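Local coordinates for glycosyl hydrolase family 2, TIM barrel domain protein (Faecalibacterium prausnitzii A2-165, PDB 6ED2) that probably hydrolyses beta-glucuronides, as a gut bacterial beta-glucuronidase of glycosyl hydrolase family 2, at residues Phe99-Glu104 against Val148-Phe153; Ala103-Trp108 against Leu202-Lys207; Val123-Val128 against Ala142-Ile147. All coordinates share one frame; numbering follows the deposited sequence.

Contact 1 of 3, residues Phe99-Glu104 against Val148-Phe153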
loop_
_atom_site.group_PDB
_atom_site.type_symbol
_atom_site.label_atom_id
_atom_site.label_comp_id
_atom_site.label_asym_id
_atom_site.label_seq_id
_atom_site.Cartn_x
_atom_site.Cartn_y
_atom_site.Cartn_z
ATOM N N PHE A 99 -22.592 31.997 24.427
ATOM C CA PHE A 99 -23.575 32.348 23.422
ATOM C C PHE A 99 -24.255 33.629 23.850
ATOM O O PHE A 99 -24.391 33.925 25.044
ATOM C CB PHE A 99 -24.611 31.233 23.183
ATOM C CG PHE A 99 -25.438 30.874 24.394
ATOM C CD1 PHE A 99 -26.692 31.442 24.592
ATOM C CD2 PHE A 99 -24.980 29.947 25.318
ATOM C CE1 PHE A 99 -27.470 31.094 25.707
ATOM C CE2 PHE A 99 -25.757 29.594 26.433
ATOM C CZ PHE A 99 -26.992 30.174 26.626
ATOM N N PHE A 100 -24.656 34.395 22.858
ATOM C CA PHE A 100 -25.264 35.684 23.087
ATOM C C PHE A 100 -26.760 35.531 22.943
ATOM O O PHE A 100 -27.232 34.925 21.977
ATOM C CB PHE A 100 -24.751 36.728 22.094
ATOM C CG PHE A 100 -25.181 38.127 22.434
ATOM C CD1 PHE A 100 -24.490 38.862 23.385
ATOM C CD2 PHE A 100 -26.302 38.688 21.835
ATOM C CE1 PHE A 100 -24.888 40.152 23.706
ATOM C CE2 PHE A 100 -26.707 39.974 22.150
ATOM C CZ PHE A 100 -25.998 40.709 23.082
ATOM N N VAL A 101 -27.498 36.096 23.882
ATOM C CA VAL A 101 -28.953 36.127 23.796
ATOM C C VAL A 101 -29.364 37.563 23.498
ATOM O O VAL A 101 -29.156 38.444 24.339
ATOM C CB VAL A 101 -29.612 35.619 25.086
ATOM C CG1 VAL A 101 -31.124 35.762 24.981
ATOM C CG2 VAL A 101 -29.210 34.174 25.354
ATOM N N PRO A 102 -29.945 37.841 22.339
ATOM C CA PRO A 102 -30.331 39.219 22.018
ATOM C C PRO A 102 -31.381 39.744 22.984
ATOM O O PRO A 102 -32.200 38.995 23.522
ATOM C CB PRO A 102 -30.893 39.110 20.596
ATOM C CG PRO A 102 -30.362 37.812 20.057
ATOM C CD PRO A 102 -30.198 36.903 21.234
ATOM N N ALA A 103 -31.348 41.060 23.196
ATOM C CA ALA A 103 -32.387 41.706 23.988
ATOM C C ALA A 103 -33.772 41.412 23.428
ATOM O O ALA A 103 -34.713 41.156 24.184
ATOM C CB ALA A 103 -32.148 43.214 24.030
ATOM N N GLU A 104 -33.913 41.449 22.104
ATOM C CA GLU A 104 -35.170 41.300 21.396
ATOM C C GLU A 104 -35.692 39.848 21.376
ATOM O O GLU A 104 -36.696 39.587 20.700
ATOM C CB GLU A 104 -35.029 41.830 19.967
ATOM C CG GLU A 104 -34.104 41.017 19.063
ATOM C CD GLU A 104 -32.642 41.505 19.053
ATOM O OE1 GLU A 104 -32.262 42.388 19.873
ATOM O OE2 GLU A 104 -31.876 40.983 18.202
ATOM N N VAL A 148 -30.806 32.727 31.428
ATOM C CA VAL A 148 -29.901 33.535 30.619
ATOM C C VAL A 148 -30.012 35.002 31.009
ATOM O O VAL A 148 -31.050 35.469 31.497
ATOM C CB VAL A 148 -30.196 33.345 29.118
ATOM C CG1 VAL A 148 -29.785 31.948 28.670
ATOM C CG2 VAL A 148 -31.670 33.609 28.837
ATOM N N ARG A 149 -28.926 35.739 30.788
ATOM C CA ARG A 149 -28.961 37.194 30.823
ATOM C C ARG A 149 -29.194 37.697 29.404
ATOM O O ARG A 149 -28.516 37.258 28.467
ATOM C CB ARG A 149 -27.659 37.768 31.385
ATOM C CG ARG A 149 -27.147 37.102 32.648
ATOM C CD ARG A 149 -25.634 36.932 32.561
ATOM N NE ARG A 149 -25.069 36.215 33.707
ATOM C CZ ARG A 149 -23.899 35.576 33.678
ATOM N NH1 ARG A 149 -23.451 34.948 34.770
ATOM N NH2 ARG A 149 -23.178 35.556 32.551
ATOM N N TYR A 150 -30.149 38.610 29.252
ATOM C CA TYR A 150 -30.572 39.094 27.944
ATOM C C TYR A 150 -29.686 40.245 27.457
ATOM O O TYR A 150 -29.234 41.078 28.243
ATOM C CB TYR A 150 -32.046 39.509 27.998
ATOM C CG TYR A 150 -32.950 38.297 28.113
ATOM C CD1 TYR A 150 -33.559 37.738 26.982
ATOM C CD2 TYR A 150 -33.157 37.676 29.341
ATOM C CE1 TYR A 150 -34.361 36.609 27.083
ATOM C CE2 TYR A 150 -33.960 36.550 29.450
ATOM C CZ TYR A 150 -34.560 36.027 28.322
ATOM O OH TYR A 150 -35.344 34.914 28.447
ATOM N N ASN A 151 -29.429 40.261 26.147
ATOM C CA ASN A 151 -28.446 41.145 25.513
ATOM C C ASN A 151 -27.072 41.036 26.173
ATOM O O ASN A 151 -26.328 42.014 26.278
ATOM C CB ASN A 151 -28.918 42.600 25.473
ATOM C CG ASN A 151 -28.537 43.288 24.162
ATOM O OD1 ASN A 151 -28.936 42.845 23.068
ATOM N ND2 ASN A 151 -27.745 44.363 24.260
ATOM N N GLN A 152 -26.717 39.828 26.602
ATOM C CA GLN A 152 -25.395 39.564 27.146
ATOM C C GLN A 152 -24.926 38.204 26.668
ATOM O O GLN A 152 -25.684 37.429 26.072
ATOM C CB GLN A 152 -25.384 39.617 28.678
ATOM C CG GLN A 152 -25.909 40.918 29.224
ATOM C CD GLN A 152 -26.009 40.912 30.717
ATOM O OE1 GLN A 152 -25.052 40.570 31.412
ATOM N NE2 GLN A 152 -27.178 41.287 31.230
ATOM N N PHE A 153 -23.655 37.926 26.942
ATOM C CA PHE A 153 -23.114 36.601 26.712
ATOM C C PHE A 153 -23.444 35.683 27.888
ATOM O O PHE A 153 -23.599 36.126 29.030
ATOM C CB PHE A 153 -21.605 36.669 26.475
ATOM C CG PHE A 153 -21.249 37.134 25.095
ATOM C CD1 PHE A 153 -21.329 36.260 24.011
ATOM C CD2 PHE A 153 -20.876 38.455 24.869
ATOM C CE1 PHE A 153 -21.029 36.680 22.724
ATOM C CE2 PHE A 153 -20.572 38.899 23.577
ATOM C CZ PHE A 153 -20.638 38.008 22.503
#
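Val148 meets Val101 and Phe99 just before the backbone turns to pair with 99-104: its CG1 lies at the edge of the Phe99 ring, 3.9 Å from CE1, and its CB is 4.0 Å from Val101 CG2. Phe99 also packs on Leu156 of strand 152-161, which places these side chains on the interior of the sugar-binding domain's beta fold. Arg149 opens a type II turn that runs to Gln152. Within it Tyr150 CD1 meets Val101 CG1 at 3.7 Å, the side chains crossing at a slant, while the Tyr150 hydroxyl hydrogen-bonds to Thr145 O. Asn151 reaches past the strand end to Ala103. Its OD1 accepts the N-H of Ala103 at 3.0 Å, the donor tilted 18° from the carbonyl plane, and its own backbone N makes a weak, bent bond to Val101 O. Gln152 contributes its backbone, where O takes the Val101 N-H at 3.1 Å in a nearly straight bond. Phe153 then forms an antiparallel non-hydrogen-bonded pair with Phe100. A chi1 of -171° swings the Phe100 ring away from its own N and across to the turn backbone, where CZ rests 3.3 Å from Asn151 C and the CD1 edge meets the centre of the Phe153 face. The result is a T-shaped stack, centroids 5.1 Å apart and planes at 69°. Without the Phe100 ring, as with an alanine here, the Phe153 face would probably lose its edge partner and a gap open beside the Asn151-Gln152 peptide. Arg38 of the second subunit packs on Phe100, Pro102 and Asn151, so this aromatic side belongs to the subunit interface. Chemically, the strand end is held on the turn by backbone bonds and one side-chain amide, with apolar groups packed on both faces.

Contact 2 of 3, residues Ala103-Trp108 against Leu202-Lys207; sequences AEWSGW and LMALPK
Trp108 and Pro206 bring the two backbones nearest, CA to CA 5.3 Å, yet no direct hydrogen bond joins the segments. The first is a short 3-10 segment, 103-105, followed by a type II turn from Trp105 to Trp108; the second follows strand 200-205 into the loop beyond. A water connects them, donating to Gly107 O at 3.1 Å and accepting from Lys207 N. Ala204 points its methyl between two indoles: CB sits 3.7 Å from the centroid of the Trp105 six-membered ring, 15° off its normal, and 4.0 Å from that of the Trp108 five-membered ring, a CH-pi contact with each. Here the loop linking strands 92-101 and 109-114 folds back over a strand of the same antiparallel sheet, in the sugar-binding domain. Trp105 CG lies anti to the carbonyl carbon (chi1 -80°), which sets the indole against Ala204 and its edge at Leu202, whose CG lies in the ring plane, 3.6 Å from CZ3. Trp108 turns its own edge to the strand backbone, CD1 3.3 Å from Leu205 C, while its NE1 is hydrogen-bonded to Thr36 O. The extended chain of Lys207 passes Gly107 O, with CD 3.7 Å away.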
loop_
_atom_site.group_PDB
_atom_site.type_symbol
_atom_site.label_atom_id
_atom_site.label_comp_id
_atom_site.label_asym_id
_atom_site.label_seq_id
_atom_site.Cartn_x
_atom_site.Cartn_y
_atom_site.Cartn_z
ATOM N N ALA A 103 -31.348 41.060 23.196
ATOM C CA ALA A 103 -32.387 41.706 23.988
ATOM C C ALA A 103 -33.772 41.412 23.428
ATOM O O ALA A 103 -34.713 41.156 24.184
ATOM C CB ALA A 103 -32.148 43.214 24.030
ATOM N N GLU A 104 -33.913 41.449 22.104
ATOM C CA GLU A 104 -35.170 41.300 21.396
ATOM C C GLU A 104 -35.692 39.848 21.376
ATOM O O GLU A 104 -36.696 39.587 20.700
ATOM C CB GLU A 104 -35.029 41.830 19.967
ATOM C CG GLU A 104 -34.104 41.017 19.063
ATOM C CD GLU A 104 -32.642 41.505 19.053
ATOM O OE1 GLU A 104 -32.262 42.388 19.873
ATOM O OE2 GLU A 104 -31.876 40.983 18.202
ATOM N N TRP A 105 -35.041 38.922 22.080
ATOM C CA TRP A 105 -35.590 37.599 22.335
ATOM C C TRP A 105 -36.409 37.537 23.619
ATOM O O TRP A 105 -37.044 36.506 23.880
ATOM C CB TRP A 105 -34.459 36.567 22.387
ATOM C CG TRP A 105 -34.020 36.170 21.027
ATOM C CD1 TRP A 105 -34.332 36.795 19.860
ATOM C CD2 TRP A 105 -33.207 35.049 20.677
ATOM N NE1 TRP A 105 -33.768 36.131 18.803
ATOM C CE2 TRP A 105 -33.057 35.064 19.280
ATOM C CE3 TRP A 105 -32.592 34.029 21.413
ATOM C CZ2 TRP A 105 -32.327 34.096 18.599
ATOM C CZ3 TRP A 105 -31.865 33.079 20.741
ATOM C CH2 TRP A 105 -31.733 33.120 19.346
ATOM N N SER A 106 -36.405 38.603 24.421
ATOM C CA SER A 106 -37.216 38.666 25.634
ATOM C C SER A 106 -38.670 38.326 25.328
ATOM O O SER A 106 -39.252 38.838 24.370
ATOM C CB SER A 106 -37.125 40.068 26.245
ATOM O OG SER A 106 -37.264 40.024 27.652
ATOM N N GLY A 107 -39.256 37.446 26.140
ATOM C CA GLY A 107 -40.608 36.988 25.911
ATOM C C GLY A 107 -40.722 35.695 25.126
ATOM O O GLY A 107 -41.770 35.043 25.179
ATOM N N TRP A 108 -39.689 35.315 24.390
ATOM C CA TRP A 108 -39.620 34.009 23.765
ATOM C C TRP A 108 -39.110 32.984 24.770
ATOM O O TRP A 108 -38.434 33.321 25.744
ATOM C CB TRP A 108 -38.651 34.031 22.594
ATOM C CG TRP A 108 -39.169 34.233 21.225
ATOM C CD1 TRP A 108 -39.588 33.268 20.364
ATOM C CD2 TRP A 108 -39.206 35.465 20.495
ATOM N NE1 TRP A 108 -39.926 33.824 19.152
ATOM C CE2 TRP A 108 -39.699 35.173 19.207
ATOM C CE3 TRP A 108 -38.904 36.788 20.816
ATOM C CZ2 TRP A 108 -39.887 36.152 18.237
ATOM C CZ3 TRP A 108 -39.095 37.765 19.850
ATOM C CH2 TRP A 108 -39.580 37.439 18.576
ATOM N N LEU A 202 -29.096 27.152 19.289
ATOM C CA LEU A 202 -29.737 28.100 20.179
ATOM C C LEU A 202 -31.024 28.536 19.500
ATOM O O LEU A 202 -31.003 28.961 18.336
ATOM C CB LEU A 202 -28.821 29.296 20.474
ATOM C CG LEU A 202 -29.390 30.464 21.287
ATOM C CD1 LEU A 202 -29.619 30.063 22.730
ATOM C CD2 LEU A 202 -28.473 31.687 21.212
ATOM N N MET A 203 -32.142 28.393 20.209
ATOM C CA MET A 203 -33.453 28.617 19.625
ATOM C C MET A 203 -34.226 29.649 20.433
ATOM O O MET A 203 -34.115 29.700 21.660
ATOM C CB MET A 203 -34.244 27.303 19.568
ATOM C CG MET A 203 -33.599 26.223 18.695
ATOM S SD MET A 203 -34.496 24.644 18.735
ATOM C CE MET A 203 -34.156 24.124 20.393
ATOM N N ALA A 204 -35.014 30.466 19.741
ATOM C CA ALA A 204 -36.053 31.269 20.370
ATOM C C ALA A 204 -37.384 30.737 19.860
ATOM O O ALA A 204 -37.625 30.728 18.648
ATOM C CB ALA A 204 -35.887 32.759 20.055
ATOM N N LEU A 205 -38.216 30.234 20.776
ATOM C CA LEU A 205 -39.461 29.564 20.409
ATOM C C LEU A 205 -40.634 30.201 21.141
ATOM O O LEU A 205 -40.494 30.604 22.303
ATOM C CB LEU A 205 -39.393 28.070 20.755
ATOM C CG LEU A 205 -38.174 27.301 20.245
ATOM C CD1 LEU A 205 -38.122 25.930 20.865
ATOM C CD2 LEU A 205 -38.211 27.210 18.731
ATOM N N PRO A 206 -41.795 30.301 20.505
ATOM C CA PRO A 206 -42.982 30.785 21.226
ATOM C C PRO A 206 -43.295 29.866 22.404
ATOM O O PRO A 206 -43.065 28.654 22.360
ATOM C CB PRO A 206 -44.099 30.740 20.168
ATOM C CG PRO A 206 -43.410 30.569 18.852
ATOM C CD PRO A 206 -42.126 29.827 19.152
ATOM N N LYS A 207 -43.800 30.463 23.482
ATOM C CA LYS A 207 -44.108 29.671 24.663
ATOM C C LYS A 207 -45.222 28.661 24.398
ATOM O O LYS A 207 -45.216 27.574 24.977
ATOM C CB LYS A 207 -44.436 30.611 25.821
ATOM C CG LYS A 207 -43.139 31.020 26.525
ATOM C CD LYS A 207 -43.200 32.358 27.199
ATOM C CE LYS A 207 -41.981 32.531 28.066
ATOM N NZ LYS A 207 -42.132 33.725 28.920
HETATM O O HOH W 1 -43.796 33.474 23.362
#

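Contact 3 of 3, residues Val123-Val128 against Ala142-Ile147; sequences VFVNGV and ATVTNI
Asn126 ND2 is gripped by two acceptors, Ile147 O at 3.2 Å and Asn154 OD1, while its OD1 takes the backbone N-H of Lys155. Asn126 lies in the type I' turn of a beta hairpin, Val125 to Val128, between strands 120-125 and 128-134 of the sugar-binding domain. That turn faces the loop leaving strand 140-143. The bond to Ile147 is moderately bent (148° at the hydrogen). Its acceptor lies in the amide plane of Asn126, but the donor stands well above the carbonyl plane of Ile147, 38° out of it. With two ND2 acceptors and a donor to OD1, the amide is unlikely to flip. Beside the amide the contact becomes apolar. Val125 splits its branches between two partners: CG2 crosses Val144 at about a right angle, 3.8 Å from its CG1, and CG1 lies 4.1 Å from Ile147 CG2. Ile147 is held within its own loop by a backbone bond from its N to Val144 O. The Ile147 CG2 branch, turned away from its own N, rests against the hairpin end, 3.5 Å from Val125 O and 3.7 Å from Val128 CG2.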
loop_
_atom_site.group_PDB
_atom_site.type_symbol
_atom_site.label_atom_id
_atom_site.label_comp_id
_atom_site.label_asym_id
_atom_site.label_seq_id
_atom_site.Cartn_x
_atom_site.Cartn_y
_atom_site.Cartn_z
ATOM N N VAL A 123 -25.814 19.562 31.570
ATOM C CA VAL A 123 -25.668 20.865 30.938
ATOM C C VAL A 123 -25.871 21.956 31.982
ATOM O O VAL A 123 -26.856 21.940 32.731
ATOM C CB VAL A 123 -26.647 21.019 29.766
ATOM C CG1 VAL A 123 -26.563 22.421 29.161
ATOM C CG2 VAL A 123 -26.359 19.947 28.726
ATOM N N PHE A 124 -24.937 22.901 32.024
ATOM C CA PHE A 124 -25.008 24.070 32.884
ATOM C C PHE A 124 -25.004 25.324 32.020
ATOM O O PHE A 124 -24.260 25.412 31.038
ATOM C CB PHE A 124 -23.830 24.117 33.861
ATOM C CG PHE A 124 -23.682 22.875 34.689
ATOM C CD1 PHE A 124 -24.141 22.842 35.995
ATOM C CD2 PHE A 124 -23.076 21.733 34.166
ATOM C CE1 PHE A 124 -24.006 21.693 36.764
ATOM C CE2 PHE A 124 -22.949 20.581 34.931
ATOM C CZ PHE A 124 -23.415 20.566 36.230
ATOM N N VAL A 125 -25.848 26.284 32.381
ATOM C CA VAL A 125 -25.819 27.612 31.793
ATOM C C VAL A 125 -25.597 28.612 32.925
ATOM O O VAL A 125 -26.331 28.608 33.921
ATOM C CB VAL A 125 -27.095 27.906 30.996
ATOM C CG1 VAL A 125 -27.210 29.390 30.671
ATOM C CG2 VAL A 125 -27.077 27.090 29.719
ATOM N N ASN A 126 -24.553 29.431 32.794
ATOM C CA ASN A 126 -24.144 30.356 33.854
ATOM C C ASN A 126 -24.043 29.645 35.195
ATOM O O ASN A 126 -24.498 30.147 36.221
ATOM C CB ASN A 126 -25.099 31.547 33.944
ATOM C CG ASN A 126 -25.193 32.305 32.635
ATOM O OD1 ASN A 126 -24.190 32.453 31.921
ATOM N ND2 ASN A 126 -26.400 32.758 32.289
ATOM N N GLY A 127 -23.463 28.451 35.183
ATOM C CA GLY A 127 -23.227 27.724 36.406
ATOM C C GLY A 127 -24.402 26.943 36.963
ATOM O O GLY A 127 -24.214 26.223 37.947
ATOM N N VAL A 128 -25.604 27.036 36.389
ATOM C CA VAL A 128 -26.756 26.330 36.937
ATOM C C VAL A 128 -27.150 25.183 36.006
ATOM O O VAL A 128 -27.257 25.362 34.782
ATOM C CB VAL A 128 -27.939 27.280 37.234
ATOM C CG1 VAL A 128 -27.504 28.744 37.262
ATOM C CG2 VAL A 128 -29.106 27.070 36.307
ATOM N N ALA A 142 -32.536 21.802 26.332
ATOM C CA ALA A 142 -32.410 22.438 27.639
ATOM C C ALA A 142 -33.066 23.807 27.572
ATOM O O ALA A 142 -32.634 24.665 26.790
ATOM C CB ALA A 142 -30.948 22.573 28.063
ATOM N N THR A 143 -34.108 24.009 28.380
ATOM C CA THR A 143 -34.808 25.286 28.416
ATOM C C THR A 143 -34.073 26.230 29.351
ATOM O O THR A 143 -33.805 25.882 30.505
ATOM C CB THR A 143 -36.255 25.098 28.866
ATOM O OG1 THR A 143 -37.022 24.559 27.781
ATOM C CG2 THR A 143 -36.877 26.434 29.282
ATOM N N VAL A 144 -33.700 27.414 28.849
ATOM C CA VAL A 144 -32.856 28.284 29.671
ATOM C C VAL A 144 -33.464 29.681 29.746
ATOM O O VAL A 144 -32.772 30.660 30.059
ATOM C CB VAL A 144 -31.413 28.318 29.133
ATOM C CG1 VAL A 144 -30.816 26.919 29.141
ATOM C CG2 VAL A 144 -31.378 28.902 27.745
ATOM N N THR A 145 -34.774 29.758 29.492
ATOM C CA THR A 145 -35.492 31.028 29.436
ATOM C C THR A 145 -35.238 31.902 30.657
ATOM O O THR A 145 -34.991 33.107 30.527
ATOM C CB THR A 145 -36.981 30.756 29.293
ATOM O OG1 THR A 145 -37.188 29.989 28.109
ATOM C CG2 THR A 145 -37.768 32.068 29.220
ATOM N N ASN A 146 -35.310 31.324 31.852
ATOM C CA ASN A 146 -35.171 32.103 33.075
ATOM C C ASN A 146 -33.778 32.047 33.658
ATOM O O ASN A 146 -33.587 32.501 34.784
ATOM C CB ASN A 146 -36.174 31.637 34.128
ATOM C CG ASN A 146 -37.594 31.754 33.646
ATOM O OD1 ASN A 146 -38.365 30.804 33.737
ATOM N ND2 ASN A 146 -37.941 32.914 33.093
ATOM N N ILE A 147 -32.808 31.498 32.929
ATOM C CA ILE A 147 -31.440 31.425 33.411
ATOM C C ILE A 147 -30.506 32.382 32.670
ATOM O O ILE A 147 -29.495 32.808 33.241
ATOM C CB ILE A 147 -30.923 29.971 33.314
ATOM C CG1 ILE A 147 -31.913 29.014 33.980
ATOM C CG2 ILE A 147 -29.570 29.838 33.959
ATOM C CD1 ILE A 147 -32.080 29.269 35.470
#

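From the N terminus, strand 92-101 runs into 99-104, where the chain meets 148-153; contact 1 thereby closes a loop of 43 residues. Residues 103-108 overlap that segment at Ala103 and Glu104, but their partner, 202-207, lies much further on, so contact 2 closes a longer loop that encloses 148-153 as well. Contact 3, between 123-128 and 142-147, is nested inside both. The three gather at one end of the antiparallel beta fold of the sugar-binding domain. Contact 1 joins neighbouring strands, contact 2 lays a connecting loop on strand 200-205, and contact 3 links a hairpin tip to the chain leaving strand 140-143. Phe99 packs against both Leu202 and Val125, bridging all three.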